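Local coordinates for mRNA-binding protein PUF3 (Saccharomyces cerevisiae, PDB 3K49) that binds 3' UTR recognition sequences, predominantly in mRNAs for mitochondrial proteins, promoting decay of COX17 mRNA and localising target transcripts near mitochondria, at residues Asp139-Met144 against Pro167-Ser172; Ile205-Lys210 against Asn237-Asp242. All blocks are in the same frame, centred on the assembly; numbering follows the deposited sequence.

How the contacts relate
Both contacts belong to the C-terminal RNA-binding Pumilio homology domain of the longer protein, a curved, all-helical array of repeats, and contact 1 is complete along the chain before contact 2 begins. Contact 1 sets helix 141-146 against helix 167-173, while contact 2 joins residues 205-210, the last turn of helix 199-207 and what follows, to the start of helix 238-252. Their centres are about 21 Å apart, yet they meet directly, since Leu170 CD1 of contact 1 packs on Ile205 CG1 of contact 2 at 3.8 Å. Neither touches the bound RNA. They are part of the packing between helices that builds the arc on whose concave face PUF proteins hold RNA.

Contact 1 of 2, residues Asp139-Met144 against Pro167-Ser172; sequences DSVLQM and PFILSS
The Phe168 ring turns an edge to Val141: methyl CG2 sits near the ring plane, 4.1 Å from CD1, and the two side chains cross at about a right angle. This is helix packing of the Pumilio repeat array, joining the start of helix 141-146, in repeat 4, to helix 167-173, which runs from the end of that repeat into repeat 5. The ring also touches Ser138 in the loop leading into the first helix.

Val141 is the wedge between the helices, and its two methyls do different work. With CG1 anti to the backbone N (chi1 173°), that methyl faces Ile169, coming within 4.2 Å of Ile169 O. The other methyl, CG2, also meets the backbone, lying 3.9 Å from Phe168 O. One turn on from Phe168, Ser172 CB lies 4.0 Å from Val141 CB. The Ser172 hydroxyl folds back on its own helix and donates to Phe168 O at 2.6 Å, nearly in line with that carbonyl (C=O...donor angle 163°). This bond fixes the hydroxyl's rotation, and Ser172 CB faces the valine. Ile169 also packs on Ile158 of helix 150-160. Leu142, which also touches His176, lays CD1 3.9 Å from Ser172 O.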
loop_
_atom_site.group_PDB
_atom_site.type_symbol
_atom_site.label_atom_id
_atom_site.label_comp_id
_atom_site.label_asym_id
_atom_site.label_seq_id
_atom_site.Cartn_x
_atom_site.Cartn_y
_atom_site.Cartn_z
ATOM N N ASP A 139 -11.811 20.879 3.341
ATOM C CA ASP A 139 -11.517 21.772 2.229
ATOM C C ASP A 139 -10.072 21.694 1.788
ATOM O O ASP A 139 -9.614 22.527 0.996
ATOM C CB ASP A 139 -11.802 23.214 2.625
ATOM C CG ASP A 139 -13.238 23.431 2.988
ATOM O OD1 ASP A 139 -14.093 23.429 2.073
ATOM O OD2 ASP A 139 -13.507 23.596 4.194
ATOM N N SER A 140 -9.352 20.700 2.295
ATOM C CA SER A 140 -7.908 20.635 2.081
ATOM C C SER A 140 -7.504 19.253 1.623
ATOM O O SER A 140 -6.325 18.892 1.663
ATOM C CB SER A 140 -7.160 20.990 3.364
ATOM O OG SER A 140 -7.653 22.185 3.929
ATOM N N VAL A 141 -8.494 18.490 1.172
ATOM C CA VAL A 141 -8.290 17.101 0.801
ATOM C C VAL A 141 -7.192 16.901 -0.229
ATOM O O VAL A 141 -6.232 16.169 0.042
ATOM C CB VAL A 141 -9.587 16.457 0.338
ATOM C CG1 VAL A 141 -9.314 15.064 -0.191
ATOM C CG2 VAL A 141 -10.569 16.418 1.504
ATOM N N LEU A 142 -7.318 17.548 -1.390
ATOM C CA LEU A 142 -6.263 17.492 -2.419
ATOM C C LEU A 142 -4.890 17.871 -1.852
ATOM O O LEU A 142 -3.892 17.178 -2.089
ATOM C CB LEU A 142 -6.592 18.369 -3.646
ATOM C CG LEU A 142 -7.583 17.805 -4.666
ATOM C CD1 LEU A 142 -7.919 18.855 -5.701
ATOM C CD2 LEU A 142 -7.031 16.546 -5.325
ATOM N N GLN A 143 -4.836 18.972 -1.106
ATOM C CA GLN A 143 -3.591 19.338 -0.455
ATOM C C GLN A 143 -3.094 18.227 0.476
ATOM O O GLN A 143 -1.897 17.942 0.513
ATOM C CB GLN A 143 -3.722 20.660 0.301
ATOM C CG GLN A 143 -2.437 21.035 1.022
ATOM C CD GLN A 143 -2.607 22.207 1.955
ATOM O OE1 GLN A 143 -3.699 22.770 2.073
ATOM N NE2 GLN A 143 -1.522 22.588 2.627
ATOM N N MET A 144 -4.011 17.590 1.205
ATOM C CA MET A 144 -3.624 16.543 2.155
ATOM C C MET A 144 -3.018 15.325 1.451
ATOM O O MET A 144 -2.012 14.771 1.911
ATOM C CB MET A 144 -4.813 16.097 3.011
ATOM C CG MET A 144 -5.415 17.161 3.916
ATOM S SD MET A 144 -4.275 17.676 5.203
ATOM C CE MET A 144 -3.835 19.320 4.642
ATOM N N PRO A 167 -18.225 12.278 2.686
ATOM C CA PRO A 167 -18.579 12.543 1.279
ATOM C C PRO A 167 -17.586 13.482 0.619
ATOM O O PRO A 167 -17.323 13.381 -0.579
ATOM C CB PRO A 167 -19.939 13.244 1.371
ATOM C CG PRO A 167 -20.394 13.064 2.802
ATOM C CD PRO A 167 -19.158 12.918 3.626
ATOM N N PHE A 168 -17.031 14.382 1.424
ATOM C CA PHE A 168 -16.160 15.452 0.941
ATOM C C PHE A 168 -14.817 14.965 0.399
ATOM O O PHE A 168 -14.048 15.744 -0.163
ATOM C CB PHE A 168 -15.916 16.461 2.060
ATOM C CG PHE A 168 -15.438 15.839 3.330
ATOM C CD1 PHE A 168 -14.088 15.646 3.553
ATOM C CD2 PHE A 168 -16.342 15.436 4.300
ATOM C CE1 PHE A 168 -13.643 15.065 4.730
ATOM C CE2 PHE A 168 -15.911 14.856 5.488
ATOM C CZ PHE A 168 -14.559 14.666 5.707
ATOM N N ILE A 169 -14.521 13.684 0.580
ATOM C CA ILE A 169 -13.273 13.158 0.052
ATOM C C ILE A 169 -13.393 13.000 -1.464
ATOM O O ILE A 169 -12.724 13.699 -2.226
ATOM C CB ILE A 169 -12.855 11.834 0.721
ATOM C CG1 ILE A 169 -12.482 12.083 2.182
ATOM C CG2 ILE A 169 -11.649 11.248 -0.006
ATOM C CD1 ILE A 169 -11.784 10.917 2.842
ATOM N N LEU A 170 -14.276 12.109 -1.900
ATOM C CA LEU A 170 -14.463 11.877 -3.331
ATOM C C LEU A 170 -14.961 13.121 -4.064
ATOM O O LEU A 170 -14.505 13.424 -5.167
ATOM C CB LEU A 170 -15.409 10.703 -3.587
ATOM C CG LEU A 170 -15.173 10.084 -4.956
ATOM C CD1 LEU A 170 -13.733 9.630 -5.045
ATOM C CD2 LEU A 170 -16.109 8.933 -5.194
ATOM N N SER A 171 -15.884 13.848 -3.444
ATOM C CA SER A 171 -16.444 15.035 -4.069
ATOM C C SER A 171 -15.349 16.048 -4.369
ATOM O O SER A 171 -15.504 16.884 -5.253
ATOM C CB SER A 171 -17.523 15.655 -3.183
ATOM O OG SER A 171 -16.957 16.505 -2.199
ATOM N N SER A 172 -14.241 15.967 -3.639
ATOM C CA SER A 172 -13.110 16.873 -3.866
ATOM C C SER A 172 -12.175 16.324 -4.933
ATOM O O SER A 172 -11.319 17.038 -5.441
ATOM C CB SER A 172 -12.309 17.108 -2.572
ATOM O OG SER A 172 -13.093 17.737 -1.572
#

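Contact 2 of 2, residues Ile205-Lys210 against Asn237-Asp242; sequences ILNELK and NKEMVD
The capped N-terminus of helix 238-252 packs against the last turn of helix 199-207 and the residues after it, with Leu206 and Glu239 as the main pair. The two side chains slide past each other in opposite directions, and Leu206 CD1 comes to 3.4 Å from Glu239 CG. Glu239 sends CG anti to its backbone N and then bends at chi2 (65°), which lays its aliphatic part along the leucine and brings OE2 back to 3.7 Å from Leu206 CB. Met240 points its CB away from the other helix, but the bend at chi2 brings the sulfur back: SD lies 3.7 Å from Leu206 CD1, the two side chains crossing at about a right angle.

In the Pumilio array Leu206 and Asn207 close repeat 5, while Lys210 and the 237-242 segment belong to repeat 6; Leu206 also reaches Ile243 one turn further along helix 238-252. Asn237 is the N-cap of that helix. Its OD1 accepts from Met240 N at 2.9 Å, with a C=O...donor angle of 159° and the donor tilted from the carbonyl plane, and takes a weak bond from Glu239 N. Its ND2 donates to Gln202 of helix 199-207, tying the cap back to the neighbouring helix.

The polar end of the contact is less comfortable. Asn207 OD1 and Glu239 OE2, both acceptors as modelled, stand 3.1 Å apart without a hydrogen bond, their amide and carboxylate planes 88° apart. Lys210 probably eases the pairing: its extended chain carries NZ to a weak bond with Asn207 OD1, while the same NZ stays 4.3 Å from Glu239 OE2, too far for a salt bridge.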
loop_
_atom_site.group_PDB
_atom_site.type_symbol
_atom_site.label_atom_id
_atom_site.label_comp_id
_atom_site.label_asym_id
_atom_site.label_seq_id
_atom_site.Cartn_x
_atom_site.Cartn_y
_atom_site.Cartn_z
ATOM N N ILE A 205 -15.203 6.419 -9.533
ATOM C CA ILE A 205 -13.755 6.368 -9.682
ATOM C C ILE A 205 -13.327 5.629 -10.948
ATOM O O ILE A 205 -12.395 6.038 -11.633
ATOM C CB ILE A 205 -13.109 5.650 -8.474
ATOM C CG1 ILE A 205 -13.083 6.563 -7.242
ATOM C CG2 ILE A 205 -11.711 5.141 -8.828
ATOM C CD1 ILE A 205 -12.558 5.894 -6.033
ATOM N N LEU A 206 -13.991 4.510 -11.220
ATOM C CA LEU A 206 -13.636 3.645 -12.338
ATOM C C LEU A 206 -14.032 4.276 -13.680
ATOM O O LEU A 206 -13.470 3.948 -14.727
ATOM C CB LEU A 206 -14.290 2.276 -12.170
ATOM C CG LEU A 206 -13.747 1.473 -10.988
ATOM C CD1 LEU A 206 -14.547 0.186 -10.796
ATOM C CD2 LEU A 206 -12.271 1.189 -11.166
ATOM N N ASN A 207 -15.007 5.179 -13.633
ATOM C CA ASN A 207 -15.413 5.947 -14.801
ATOM C C ASN A 207 -14.345 6.933 -15.280
ATOM O O ASN A 207 -14.218 7.180 -16.469
ATOM C CB ASN A 207 -16.720 6.692 -14.512
ATOM C CG ASN A 207 -17.953 5.795 -14.651
ATOM O OD1 ASN A 207 -17.848 4.623 -15.029
ATOM N ND2 ASN A 207 -19.124 6.349 -14.347
ATOM N N GLU A 208 -13.585 7.502 -14.355
ATOM C CA GLU A 208 -12.523 8.430 -14.723
ATOM C C GLU A 208 -11.252 7.692 -15.149
ATOM O O GLU A 208 -10.282 8.312 -15.589
ATOM C CB GLU A 208 -12.213 9.399 -13.575
ATOM C CG GLU A 208 -13.366 10.322 -13.212
ATOM C CD GLU A 208 -12.903 11.571 -12.476
ATOM O OE1 GLU A 208 -13.755 12.300 -11.910
ATOM O OE2 GLU A 208 -11.681 11.827 -12.468
ATOM N N LEU A 209 -11.253 6.370 -15.020
ATOM C CA LEU A 209 -10.066 5.593 -15.358
ATOM C C LEU A 209 -10.289 4.733 -16.611
ATOM O O LEU A 209 -9.338 4.342 -17.284
ATOM C CB LEU A 209 -9.678 4.687 -14.180
ATOM C CG LEU A 209 -9.461 5.290 -12.789
ATOM C CD1 LEU A 209 -8.894 4.244 -11.862
ATOM C CD2 LEU A 209 -8.521 6.481 -12.864
ATOM N N LYS A 210 -11.547 4.415 -16.908
ATOM C CA LYS A 210 -11.839 3.419 -17.922
ATOM C C LYS A 210 -11.515 3.846 -19.360
ATOM O O LYS A 210 -11.687 3.064 -20.287
ATOM C CB LYS A 210 -13.287 2.943 -17.807
ATOM C CG LYS A 210 -14.348 3.993 -18.107
ATOM C CD LYS A 210 -15.727 3.314 -18.263
ATOM C CE LYS A 210 -16.838 4.323 -18.488
ATOM N NZ LYS A 210 -18.170 3.770 -18.174
ATOM N N ASN A 237 -19.166 -5.321 -7.710
ATOM C CA ASN A 237 -20.196 -4.614 -8.465
ATOM C C ASN A 237 -20.112 -4.777 -9.981
ATOM O O ASN A 237 -19.162 -5.354 -10.509
ATOM C CB ASN A 237 -20.207 -3.126 -8.088
ATOM C CG ASN A 237 -18.818 -2.511 -8.083
ATOM O OD1 ASN A 237 -18.182 -2.378 -9.127
ATOM N ND2 ASN A 237 -18.346 -2.122 -6.903
ATOM N N LYS A 238 -21.121 -4.253 -10.669
ATOM C CA LYS A 238 -21.209 -4.350 -12.119
ATOM C C LYS A 238 -20.062 -3.611 -12.812
ATOM O O LYS A 238 -19.687 -3.936 -13.944
ATOM C CB LYS A 238 -22.545 -3.778 -12.596
ATOM C CG LYS A 238 -22.718 -2.292 -12.287
ATOM C CD LYS A 238 -24.002 -1.730 -12.881
ATOM C CE LYS A 238 -24.124 -0.236 -12.604
ATOM N NZ LYS A 238 -25.345 0.354 -13.223
ATOM N N GLU A 239 -19.513 -2.610 -12.132
ATOM C CA GLU A 239 -18.484 -1.759 -12.721
ATOM C C GLU A 239 -17.113 -2.430 -12.669
ATOM O O GLU A 239 -16.333 -2.354 -13.628
ATOM C CB GLU A 239 -18.445 -0.402 -12.016
ATOM C CG GLU A 239 -17.451 0.579 -12.613
ATOM C CD GLU A 239 -17.812 0.985 -14.028
ATOM O OE1 GLU A 239 -18.931 0.655 -14.474
ATOM O OE2 GLU A 239 -16.977 1.636 -14.691
ATOM N N MET A 240 -16.827 -3.105 -11.560
ATOM C CA MET A 240 -15.583 -3.857 -11.434
ATOM C C MET A 240 -15.471 -4.918 -12.527
ATOM O O MET A 240 -14.470 -4.977 -13.253
ATOM C CB MET A 240 -15.480 -4.512 -10.058
ATOM C CG MET A 240 -15.120 -3.550 -8.939
ATOM S SD MET A 240 -13.430 -2.918 -9.048
ATOM C CE MET A 240 -13.248 -2.140 -7.435
ATOM N N VAL A 241 -16.508 -5.745 -12.648
ATOM C CA VAL A 241 -16.532 -6.804 -13.647
ATOM C C VAL A 241 -16.209 -6.280 -15.060
ATOM O O VAL A 241 -15.342 -6.819 -15.758
ATOM C CB VAL A 241 -17.892 -7.542 -13.645
ATOM C CG1 VAL A 241 -17.953 -8.576 -14.772
ATOM C CG2 VAL A 241 -18.134 -8.192 -12.300
ATOM N N ASP A 242 -16.902 -5.229 -15.481
ATOM C CA ASP A 242 -16.647 -4.641 -16.790
ATOM C C ASP A 242 -15.216 -4.110 -16.922
ATOM O O ASP A 242 -14.552 -4.359 -17.931
ATOM C CB ASP A 242 -17.633 -3.509 -17.068
ATOM C CG ASP A 242 -19.046 -4.005 -17.292
ATOM O OD1 ASP A 242 -19.221 -5.222 -17.513
ATOM O OD2 ASP A 242 -19.981 -3.179 -17.247
#